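Local coordinates for protein putative oxidoreductase (Bacteroides fragilis NCTC 9343, PDB 3EOF) that binds flavin mononucleotide and probably works as an FMN-dependent oxidoreductase, probably drawing electrons from NADPH, at residues R13-L25 with Q65-F77. Residues are numbered along the deposited sequence; the frame is centred on the assembly and turned at random.
Sequences RKYQQKDITPDLL and QPMVKEAPVVLTF. With FMN (flavin mononucleotide), chain C.
Ala71 CB lies over one face of the Tyr15 ring, 4.0 Å from its centroid in a CH-pi contact, while Met67 CB meets the ring's edge at CE2 in the ring plane. A methyl is small enough to let the ring settle against the backbone where helix 67-70 ends, and the tyrosine hydroxyl, carried past Met67, finds Thr158 on strand 151-160. The guanidinium of Arg13 presents its edge to the flavin. NE donates to FMN O2 at 2.7 Å, nearly straight at 167°, and NH2 reaches FMN N1 at 3.1 Å with a weak second bond to O2. The chain runs extended from CG to NE (chi2 173°, chi3 176°), which carries the charge to the pyrimidine end of the isoalloxazine, where it would probably stabilise negative charge on a reduced flavin. Alongside it runs selenomethionine Met67, bent at chi2 and chi3 so that CE comes 3.6 Å from FMN O2. Gln65, an amide able both to give and to accept, accepts a hydrogen bond from FMN N3 on OE1 and donates one from NE2 to FMN O4. On the solvent side, waters link a backbone carbonyl of one segment to a carboxylate of the other: one donates to Arg13 O and Glu70 OE1, another to Pro72 O and Asp19 OD1. Asp19 also forms a salt bridge with Arg50. Further along, the contact turns apolar. Pro72 CG packs against Ile20 CG1, Val73 CG2 touches Ile20 CD1, and Val73 CG1 meets Leu25 CD2 tip to tip at 3.7 Å. Branched aliphatic residues suit this layer, where the loop leading into helix 22-32, and that helix's first turn, cover the start of strand 73-80; Phe117 of helix 100-123 adjoins Leu25 and Leu75, and strand 151-160 pairs antiparallel with strand 73-80.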
ATOM      1  N   ARG A  13      -9.907  10.613  14.719  1.00 22.90           N
ATOM      2  CA  ARG A  13      -9.018  10.293  15.819  1.00 22.69           C
ATOM      3  C   ARG A  13      -9.703  10.260  17.194  1.00 22.67           C
ATOM      4  O   ARG A  13      -9.051  10.008  18.200  1.00 23.07           O
ATOM      5  CB  ARG A  13      -7.906  11.349  15.876  1.00 23.53           C
ATOM      6  CG  ARG A  13      -7.001  11.380  14.669  1.00 27.76           C
ATOM      7  CD  ARG A  13      -6.046  12.540  14.722  1.00 27.27           C
ATOM      8  NE  ARG A  13      -5.111  12.503  13.603  1.00 29.97           N
ATOM      9  CZ  ARG A  13      -5.318  13.021  12.388  1.00 35.45           C
ATOM     10  NH1 ARG A  13      -6.450  13.628  12.064  1.00 37.19           N
ATOM     11  NH2 ARG A  13      -4.377  12.917  11.468  1.00 37.82           N
ATOM     12  N   LYS A  14     -11.000  10.560  17.251  1.00 22.49           N
ATOM     13  CA  LYS A  14     -11.747  10.585  18.508  1.00 21.49           C
ATOM     14  C   LYS A  14     -12.896   9.628  18.268  1.00 22.08           C
ATOM     15  O   LYS A  14     -13.566   9.748  17.247  1.00 19.81           O
ATOM     16  CB  LYS A  14     -12.306  11.969  18.798  1.00 22.23           C
ATOM     17  CG  LYS A  14     -11.326  13.084  18.885  1.00 30.85           C
ATOM     18  CD  LYS A  14     -10.576  13.067  20.157  1.00 43.38           C
ATOM     19  CE  LYS A  14      -9.605  14.252  20.214  1.00 53.40           C
ATOM     20  NZ  LYS A  14     -10.285  15.576  20.067  1.00 54.08           N
ATOM     21  N   TYR A  15     -13.131   8.707  19.206  1.00 20.98           N
ATOM     22  CA  TYR A  15     -14.128   7.667  19.011  1.00 22.24           C
ATOM     23  C   TYR A  15     -15.118   7.653  20.134  1.00 23.38           C
ATOM     24  O   TYR A  15     -14.850   8.048  21.282  1.00 23.37           O
ATOM     25  CB  TYR A  15     -13.456   6.290  18.863  1.00 22.43           C
ATOM     26  CG  TYR A  15     -12.280   6.358  17.909  1.00 23.04           C
ATOM     27  CD1 TYR A  15     -12.475   6.380  16.533  1.00 22.35           C
ATOM     28  CD2 TYR A  15     -10.974   6.498  18.392  1.00 24.50           C
ATOM     29  CE1 TYR A  15     -11.393   6.503  15.656  1.00 20.81           C
ATOM     30  CE2 TYR A  15      -9.875   6.593  17.514  1.00 22.55           C
ATOM     31  CZ  TYR A  15     -10.093   6.595  16.168  1.00 23.26           C
ATOM     32  OH  TYR A  15      -9.019   6.700  15.323  1.00 24.42           O
ATOM     33  N   GLN A  16     -16.293   7.206  19.760  1.00 23.49           N
ATOM     34  CA  GLN A  16     -17.418   7.116  20.633  1.00 25.52           C
ATOM     35  C   GLN A  16     -17.156   5.895  21.528  1.00 27.66           C
ATOM     36  O   GLN A  16     -16.400   4.982  21.155  1.00 26.55           O
ATOM     37  CB  GLN A  16     -18.666   6.946  19.747  1.00 23.69           C
ATOM     38  CG  GLN A  16     -19.959   7.228  20.387  1.00 37.34           C
ATOM     39  CD  GLN A  16     -21.123   6.724  19.555  1.00 33.36           C
ATOM     40  OE1 GLN A  16     -21.020   6.677  18.318  1.00 28.51           O
ATOM     41  NE2 GLN A  16     -22.242   6.319  20.241  1.00 28.85           N
ATOM     42  N   GLN A  17     -17.728   5.916  22.724  1.00 31.02           N
ATOM     43  CA  GLN A  17     -17.663   4.801  23.657  1.00 33.69           C
ATOM     44  C   GLN A  17     -18.723   3.853  23.160  1.00 33.28           C
ATOM     45  O   GLN A  17     -19.827   3.831  23.711  1.00 33.09           O
ATOM     46  CB  GLN A  17     -18.067   5.255  25.071  1.00 34.13           C
ATOM     47  CG  GLN A  17     -17.097   6.181  25.737  1.00 45.02           C
ATOM     48  CD  GLN A  17     -15.859   5.449  26.184  1.00 53.87           C
ATOM     49  OE1 GLN A  17     -15.933   4.534  27.015  1.00 59.60           O
ATOM     50  NE2 GLN A  17     -14.709   5.850  25.651  1.00 53.67           N
ATOM     51  N   LYS A  18     -18.398   3.103  22.116  1.00 30.63           N
ATOM     52  CA  LYS A  18     -19.306   2.177  21.449  1.00 28.05           C
ATOM     53  C   LYS A  18     -18.392   1.183  20.755  1.00 27.06           C
ATOM     54  O   LYS A  18     -17.502   1.571  20.010  1.00 27.69           O
ATOM     55  CB  LYS A  18     -20.176   2.910  20.440  1.00 25.14           C
ATOM     56  CG  LYS A  18     -21.055   2.022  19.568  1.00 21.61           C
ATOM     57  CD  LYS A  18     -21.915   2.894  18.664  1.00 28.76           C
ATOM     58  CE  LYS A  18     -22.752   2.114  17.640  1.00 28.68           C
ATOM     59  NZ  LYS A  18     -23.396   0.973  18.274  1.00 32.24           N
ATOM     60  N   ASP A  19     -18.587  -0.100  21.035  1.00 27.87           N
ATOM     61  CA  ASP A  19     -17.726  -1.142  20.501  1.00 25.04           C
ATOM     62  C   ASP A  19     -18.095  -1.481  19.049  1.00 24.77           C
ATOM     63  O   ASP A  19     -19.189  -1.180  18.597  1.00 25.43           O
ATOM     64  CB  ASP A  19     -17.808  -2.373  21.408  1.00 24.88           C
ATOM     65  CG  ASP A  19     -16.597  -3.309  21.254  1.00 26.57           C
ATOM     66  OD1 ASP A  19     -15.582  -2.968  20.587  1.00 24.08           O
ATOM     67  OD2 ASP A  19     -16.656  -4.405  21.822  1.00 26.99           O
ATOM     68  N   ILE A  20     -17.136  -2.039  18.313  1.00 23.13           N
ATOM     69  CA  ILE A  20     -17.368  -2.550  16.971  1.00 22.75           C
ATOM     70  C   ILE A  20     -17.622  -4.042  17.237  1.00 24.79           C
ATOM     71  O   ILE A  20     -16.812  -4.696  17.872  1.00 24.05           O
ATOM     72  CB  ILE A  20     -16.138  -2.335  16.038  1.00 24.74           C
ATOM     73  CG1 ILE A  20     -15.715  -0.834  16.015  1.00 27.65           C
ATOM     74  CG2 ILE A  20     -16.419  -2.895  14.623  1.00 21.28           C
ATOM     75  CD1 ILE A  20     -14.444  -0.516  15.192  1.00 17.57           C
ATOM     76  N   THR A  21     -18.748  -4.581  16.795  1.00 25.33           N
ATOM     77  CA  THR A  21     -19.006  -5.993  17.023  1.00 25.50           C
ATOM     78  C   THR A  21     -18.028  -6.874  16.245  1.00 26.91           C
ATOM     79  O   THR A  21     -17.479  -6.458  15.214  1.00 25.31           O
ATOM     80  CB  THR A  21     -20.402  -6.428  16.556  1.00 24.99           C
ATOM     81  OG1 THR A  21     -20.495  -6.252  15.137  1.00 25.16           O
ATOM     82  CG2 THR A  21     -21.514  -5.634  17.261  1.00 28.50           C
ATOM     83  N   PRO A  22     -17.774  -8.092  16.754  1.00 26.05           N
ATOM     84  CA  PRO A  22     -17.007  -9.045  15.940  1.00 26.29           C
ATOM     85  C   PRO A  22     -17.638  -9.267  14.543  1.00 25.63           C
ATOM     86  O   PRO A  22     -16.922  -9.271  13.553  1.00 24.72           O
ATOM     87  CB  PRO A  22     -17.023 -10.331  16.791  1.00 26.31           C
ATOM     88  CG  PRO A  22     -17.197  -9.840  18.208  1.00 28.78           C
ATOM     89  CD  PRO A  22     -18.089  -8.626  18.096  1.00 29.14           C
ATOM     90  N   ASP A  23     -18.961  -9.432  14.455  1.00 26.23           N
ATOM     91  CA  ASP A  23     -19.618  -9.646  13.147  1.00 25.81           C
ATOM     92  C   ASP A  23     -19.194  -8.578  12.140  1.00 24.23           C
ATOM     93  O   ASP A  23     -18.798  -8.898  11.012  1.00 24.28           O
ATOM     94  CB  ASP A  23     -21.158  -9.699  13.236  1.00 26.33           C
ATOM     95  CG  ASP A  23     -21.712 -11.026  13.820  1.00 32.85           C
ATOM     96  OD1 ASP A  23     -20.910 -11.867  14.258  1.00 33.02           O
ATOM     97  OD2 ASP A  23     -22.975 -11.212  13.846  1.00 32.52           O
ATOM     98  N   LEU A  24     -19.252  -7.319  12.566  1.00 25.68           N
ATOM     99  CA  LEU A  24     -18.896  -6.166  11.708  1.00 25.10           C
ATOM    100  C   LEU A  24     -17.402  -6.099  11.405  1.00 23.58           C
ATOM    101  O   LEU A  24     -17.016  -6.027  10.242  1.00 23.03           O
ATOM    102  CB  LEU A  24     -19.417  -4.817  12.284  1.00 23.38           C
ATOM    103  CG  LEU A  24     -19.105  -3.561  11.442  1.00 24.40           C
ATOM    104  CD1 LEU A  24     -19.655  -3.719  10.026  1.00 23.38           C
ATOM    105  CD2 LEU A  24     -19.622  -2.301  12.092  1.00 24.65           C
ATOM    106  N   LEU A  25     -16.559  -6.090  12.429  1.00 22.94           N
ATOM    107  CA  LEU A  25     -15.129  -6.101  12.178  1.00 23.23           C
ATOM    108  C   LEU A  25     -14.719  -7.279  11.250  1.00 22.92           C
ATOM    109  O   LEU A  25     -14.022  -7.095  10.275  1.00 22.40           O
ATOM    110  CB  LEU A  25     -14.321  -6.132  13.487  1.00 21.76           C
ATOM    111  CG  LEU A  25     -12.857  -5.829  13.250  1.00 19.54           C
ATOM    112  CD1 LEU A  25     -12.574  -4.373  12.740  1.00 20.54           C
ATOM    113  CD2 LEU A  25     -12.082  -6.112  14.557  1.00 21.41           C
ATOM    114  N   GLN A  65       0.091   8.119  21.118  1.00 27.09           N
ATOM    115  CA  GLN A  65      -0.934   8.865  20.417  1.00 24.83           C
ATOM    116  C   GLN A  65      -2.182   8.313  21.004  1.00 24.50           C
ATOM    117  O   GLN A  65      -2.301   7.098  21.138  1.00 25.69           O
ATOM    118  CB  GLN A  65      -0.889   8.628  18.932  1.00 25.44           C
ATOM    119  CG  GLN A  65       0.382   9.097  18.292  1.00 28.18           C
ATOM    120  CD  GLN A  65       0.357   8.901  16.814  1.00 32.06           C
ATOM    121  OE1 GLN A  65      -0.281   9.678  16.118  1.00 29.11           O
ATOM    122  NE2 GLN A  65       1.044   7.863  16.319  1.00 25.75           N
ATOM    123  N   PRO A  66      -3.113   9.194  21.384  1.00 23.56           N
ATOM    124  CA  PRO A  66      -4.292   8.778  22.145  1.00 24.43           C
ATOM    125  C   PRO A  66      -5.211   7.769  21.522  1.00 23.79           C
ATOM    126  O   PRO A  66      -5.834   7.026  22.246  1.00 22.66           O
ATOM    127  CB  PRO A  66      -5.007  10.104  22.455  1.00 25.51           C
ATOM    128  CG  PRO A  66      -4.440  11.100  21.476  1.00 26.42           C
ATOM    129  CD  PRO A  66      -3.076  10.649  21.148  1.00 24.70           C
HETATM  130  N   MSE A  67      -5.223   7.696  20.200  1.00 25.09           N
HETATM  131  CA  MSE A  67      -6.131   6.835  19.453  1.00 25.03           C
HETATM  132  C   MSE A  67      -5.921   5.362  19.722  1.00 25.38           C
HETATM  133  O   MSE A  67      -6.838   4.571  19.542  1.00 22.65           O
HETATM  134  CB  MSE A  67      -5.989   7.059  17.931  1.00 27.23           C
HETATM  135  CG  MSE A  67      -6.289   8.454  17.404  1.00 31.58           C
HETATM  136 SE   MSE A  67      -4.844   9.739  17.546  0.75 23.64          SE
HETATM  137  CE  MSE A  67      -3.667   9.059  16.188  1.00 20.75           C
ATOM    138  N   VAL A  68      -4.698   4.981  20.091  1.00 24.91           N
ATOM    139  CA  VAL A  68      -4.433   3.581  20.412  1.00 23.69           C
ATOM    140  C   VAL A  68      -5.268   3.084  21.608  1.00 25.48           C
ATOM    141  O   VAL A  68      -5.730   1.948  21.611  1.00 25.60           O
ATOM    142  CB  VAL A  68      -2.938   3.297  20.721  1.00 20.78           C
ATOM    143  CG1 VAL A  68      -2.771   1.820  21.066  1.00 19.84           C
ATOM    144  CG2 VAL A  68      -2.040   3.673  19.529  1.00 22.23           C
ATOM    145  N   LYS A  69      -5.397   3.901  22.653  1.00 26.83           N
ATOM    146  CA  LYS A  69      -6.169   3.493  23.826  1.00 26.99           C
ATOM    147  C   LYS A  69      -7.637   3.840  23.662  1.00 25.61           C
ATOM    148  O   LYS A  69      -8.498   3.117  24.137  1.00 26.18           O
ATOM    149  CB  LYS A  69      -5.622   4.134  25.097  1.00 27.54           C
ATOM    150  CG  LYS A  69      -4.248   3.640  25.562  1.00 28.93           C
ATOM    151  CD  LYS A  69      -3.834   4.424  26.834  1.00 33.95           C
ATOM    152  CE  LYS A  69      -2.353   4.280  27.197  1.00 43.25           C
ATOM    153  NZ  LYS A  69      -1.916   5.170  28.363  1.00 38.25           N
ATOM    154  N   GLU A  70      -7.923   4.924  22.954  1.00 23.62           N
ATOM    155  CA  GLU A  70      -9.266   5.392  22.813  1.00 24.67           C
ATOM    156  C   GLU A  70     -10.109   4.636  21.804  1.00 24.19           C
ATOM    157  O   GLU A  70     -11.315   4.550  21.977  1.00 27.05           O
ATOM    158  CB  GLU A  70      -9.242   6.882  22.533  1.00 26.46           C
ATOM    159  CG  GLU A  70      -8.697   7.622  23.736  1.00 27.87           C
ATOM    160  CD  GLU A  70      -8.604   9.120  23.556  1.00 34.10           C
ATOM    161  OE1 GLU A  70      -9.215   9.670  22.578  1.00 38.47           O
ATOM    162  OE2 GLU A  70      -7.907   9.728  24.428  1.00 36.76           O
ATOM    163  N   ALA A  71      -9.499   4.048  20.776  1.00 23.92           N
ATOM    164  CA  ALA A  71     -10.307   3.309  19.793  1.00 22.42           C
ATOM    165  C   ALA A  71     -10.698   1.956  20.366  1.00 22.49           C
ATOM    166  O   ALA A  71      -9.936   1.366  21.112  1.00 21.60           O
ATOM    167  CB  ALA A  71      -9.590   3.146  18.452  1.00 20.84           C
ATOM    168  N   PRO A  72     -11.928   1.488  20.060  1.00 23.49           N
ATOM    169  CA  PRO A  72     -12.319   0.178  20.496  1.00 25.82           C
ATOM    170  C   PRO A  72     -11.480  -0.934  19.851  1.00 26.39           C
ATOM    171  O   PRO A  72     -11.244  -1.989  20.483  1.00 25.95           O
ATOM    172  CB  PRO A  72     -13.776   0.081  20.041  1.00 24.19           C
ATOM    173  CG  PRO A  72     -13.897   0.984  18.940  1.00 25.15           C
ATOM    174  CD  PRO A  72     -13.033   2.146  19.340  1.00 25.32           C
ATOM    175  N   VAL A  73     -11.020  -0.679  18.623  1.00 25.09           N
ATOM    176  CA  VAL A  73     -10.216  -1.632  17.845  1.00 22.86           C
ATOM    177  C   VAL A  73      -8.974  -0.948  17.273  1.00 25.45           C
ATOM    178  O   VAL A  73      -9.043   0.171  16.745  1.00 26.12           O
ATOM    179  CB  VAL A  73     -11.050  -2.246  16.668  1.00 20.09           C
ATOM    180  CG1 VAL A  73     -10.207  -3.192  15.886  1.00 19.37           C
ATOM    181  CG2 VAL A  73     -12.332  -2.926  17.211  1.00 17.03           C
ATOM    182  N   VAL A  74      -7.843  -1.635  17.422  1.00 24.62           N
ATOM    183  CA  VAL A  74      -6.549  -1.262  16.853  1.00 23.37           C
ATOM    184  C   VAL A  74      -6.151  -2.457  16.005  1.00 23.60           C
ATOM    185  O   VAL A  74      -6.107  -3.591  16.493  1.00 20.15           O
ATOM    186  CB  VAL A  74      -5.475  -0.964  17.938  1.00 21.60           C
ATOM    187  CG1 VAL A  74      -4.145  -0.558  17.301  1.00 16.37           C
ATOM    188  CG2 VAL A  74      -5.996   0.125  18.847  1.00 18.70           C
ATOM    189  N   LEU A  75      -5.933  -2.206  14.718  1.00 23.27           N
ATOM    190  CA  LEU A  75      -5.564  -3.247  13.773  1.00 23.44           C
ATOM    191  C   LEU A  75      -4.183  -3.026  13.280  1.00 22.33           C
ATOM    192  O   LEU A  75      -3.912  -1.967  12.746  1.00 22.93           O
ATOM    193  CB  LEU A  75      -6.478  -3.224  12.569  1.00 23.42           C
ATOM    194  CG  LEU A  75      -7.961  -3.467  12.793  1.00 22.60           C
ATOM    195  CD1 LEU A  75      -8.644  -3.264  11.454  1.00 18.66           C
ATOM    196  CD2 LEU A  75      -8.234  -4.876  13.370  1.00 14.36           C
ATOM    197  N   THR A  76      -3.301  -4.005  13.516  1.00 23.68           N
ATOM    198  CA  THR A  76      -1.919  -3.988  13.027  1.00 23.77           C
ATOM    199  C   THR A  76      -1.870  -4.879  11.794  1.00 25.98           C
ATOM    200  O   THR A  76      -2.000  -6.107  11.907  1.00 25.52           O
ATOM    201  CB  THR A  76      -0.920  -4.448  14.102  1.00 21.80           C
ATOM    202  OG1 THR A  76      -1.046  -3.607  15.261  1.00 22.05           O
ATOM    203  CG2 THR A  76       0.522  -4.394  13.576  1.00 16.32           C
ATOM    204  N   PHE A  77      -1.757  -4.240  10.617  1.00 26.15           N
ATOM    205  CA  PHE A  77      -1.607  -4.934   9.335  1.00 24.57           C
ATOM    206  C   PHE A  77      -0.134  -5.332   9.114  1.00 23.57           C
ATOM    207  O   PHE A  77       0.748  -4.488   8.970  1.00 18.55           O
ATOM    208  CB  PHE A  77      -2.114  -4.057   8.211  1.00 22.24           C
ATOM    209  CG  PHE A  77      -3.577  -3.769   8.305  1.00 21.92           C
ATOM    210  CD1 PHE A  77      -4.039  -2.662   9.011  1.00 19.04           C
ATOM    211  CD2 PHE A  77      -4.493  -4.597   7.689  1.00 21.44           C
ATOM    212  CE1 PHE A  77      -5.360  -2.388   9.098  1.00 26.42           C
ATOM    213  CE2 PHE A  77      -5.815  -4.337   7.774  1.00 21.52           C
ATOM    214  CZ  PHE A  77      -6.261  -3.207   8.500  1.00 17.71           C
TER
HETATM  215  N1  FMN C 300      -2.348  10.612  11.668  1.00 33.36           N
HETATM  216  C2  FMN C 300      -1.932  10.786  12.993  1.00 35.43           C
HETATM  217  O2  FMN C 300      -2.570  11.511  13.772  1.00 31.38           O
HETATM  218  N3  FMN C 300      -0.768  10.174  13.464  1.00 32.31           N
HETATM  219  C4  FMN C 300       0.039   9.357  12.647  1.00 40.49           C
HETATM  220  O4  FMN C 300       0.827   8.500  13.199  1.00 35.07           O
HETATM  221  C4A FMN C 300      -0.395   9.211  11.292  1.00 35.71           C
HETATM  222  N5  FMN C 300       0.349   8.428  10.420  1.00 35.20           N
HETATM  223  C5A FMN C 300      -0.053   8.212   9.111  1.00 40.60           C
HETATM  224  C6  FMN C 300       0.755   7.389   8.314  1.00 36.95           C
HETATM  225  C7  FMN C 300       0.427   7.138   6.994  1.00 34.24           C
HETATM  226  C7M FMN C 300       1.353   6.268   6.193  1.00 31.24           C
HETATM  227  C8  FMN C 300      -0.715   7.722   6.450  1.00 30.00           C
HETATM  228  C8M FMN C 300      -1.178   7.253   5.112  1.00 29.62           C
HETATM  229  C9  FMN C 300      -1.535   8.553   7.246  1.00 35.91           C
HETATM  230  C9A FMN C 300      -1.222   8.822   8.603  1.00 31.66           C
HETATM  231  N10 FMN C 300      -1.986   9.646   9.467  1.00 33.30           N
HETATM  232  C10 FMN C 300      -1.577   9.834  10.799  1.00 36.13           C
HETATM  233  C1' FMN C 300      -3.214  10.416   8.986  1.00 23.93           C
HETATM  234  C2' FMN C 300      -2.756  11.602   8.150  1.00 24.82           C
HETATM  235  O2' FMN C 300      -2.162  12.568   9.027  1.00 36.23           O
HETATM  236  C3' FMN C 300      -3.880  12.151   7.294  1.00 31.32           C
HETATM  237  O3' FMN C 300      -4.311  11.224   6.279  1.00 25.00           O
HETATM  238  C4' FMN C 300      -3.504  13.472   6.609  1.00 27.01           C
HETATM  239  O4' FMN C 300      -3.383  14.513   7.558  1.00 34.24           O
HETATM  240  C5' FMN C 300      -4.613  13.899   5.689  1.00 18.34           C
HETATM  241  O5' FMN C 300      -5.779  13.893   6.516  1.00 26.25           O
HETATM  242  P   FMN C 300      -7.156  13.155   6.047  1.00 38.94           P
HETATM  243  O1P FMN C 300      -6.947  11.630   5.937  1.00 20.30           O
HETATM  244  O2P FMN C 300      -7.533  13.698   4.692  1.00 30.73           O
HETATM  245  O3P FMN C 300      -8.201  13.626   7.069  1.00 32.22           O
HETATM  246  O   HOH W   1      -7.716  10.099  20.368  1.00 26.07           O
HETATM  247  O   HOH W   2     -11.757   9.081  21.478  1.00 21.41           O
HETATM  248  O   HOH W   3     -12.647   7.334  23.539  1.00 40.76           O
HETATM  249  O   HOH W   4     -13.221  -3.594  21.260  1.00 24.70           O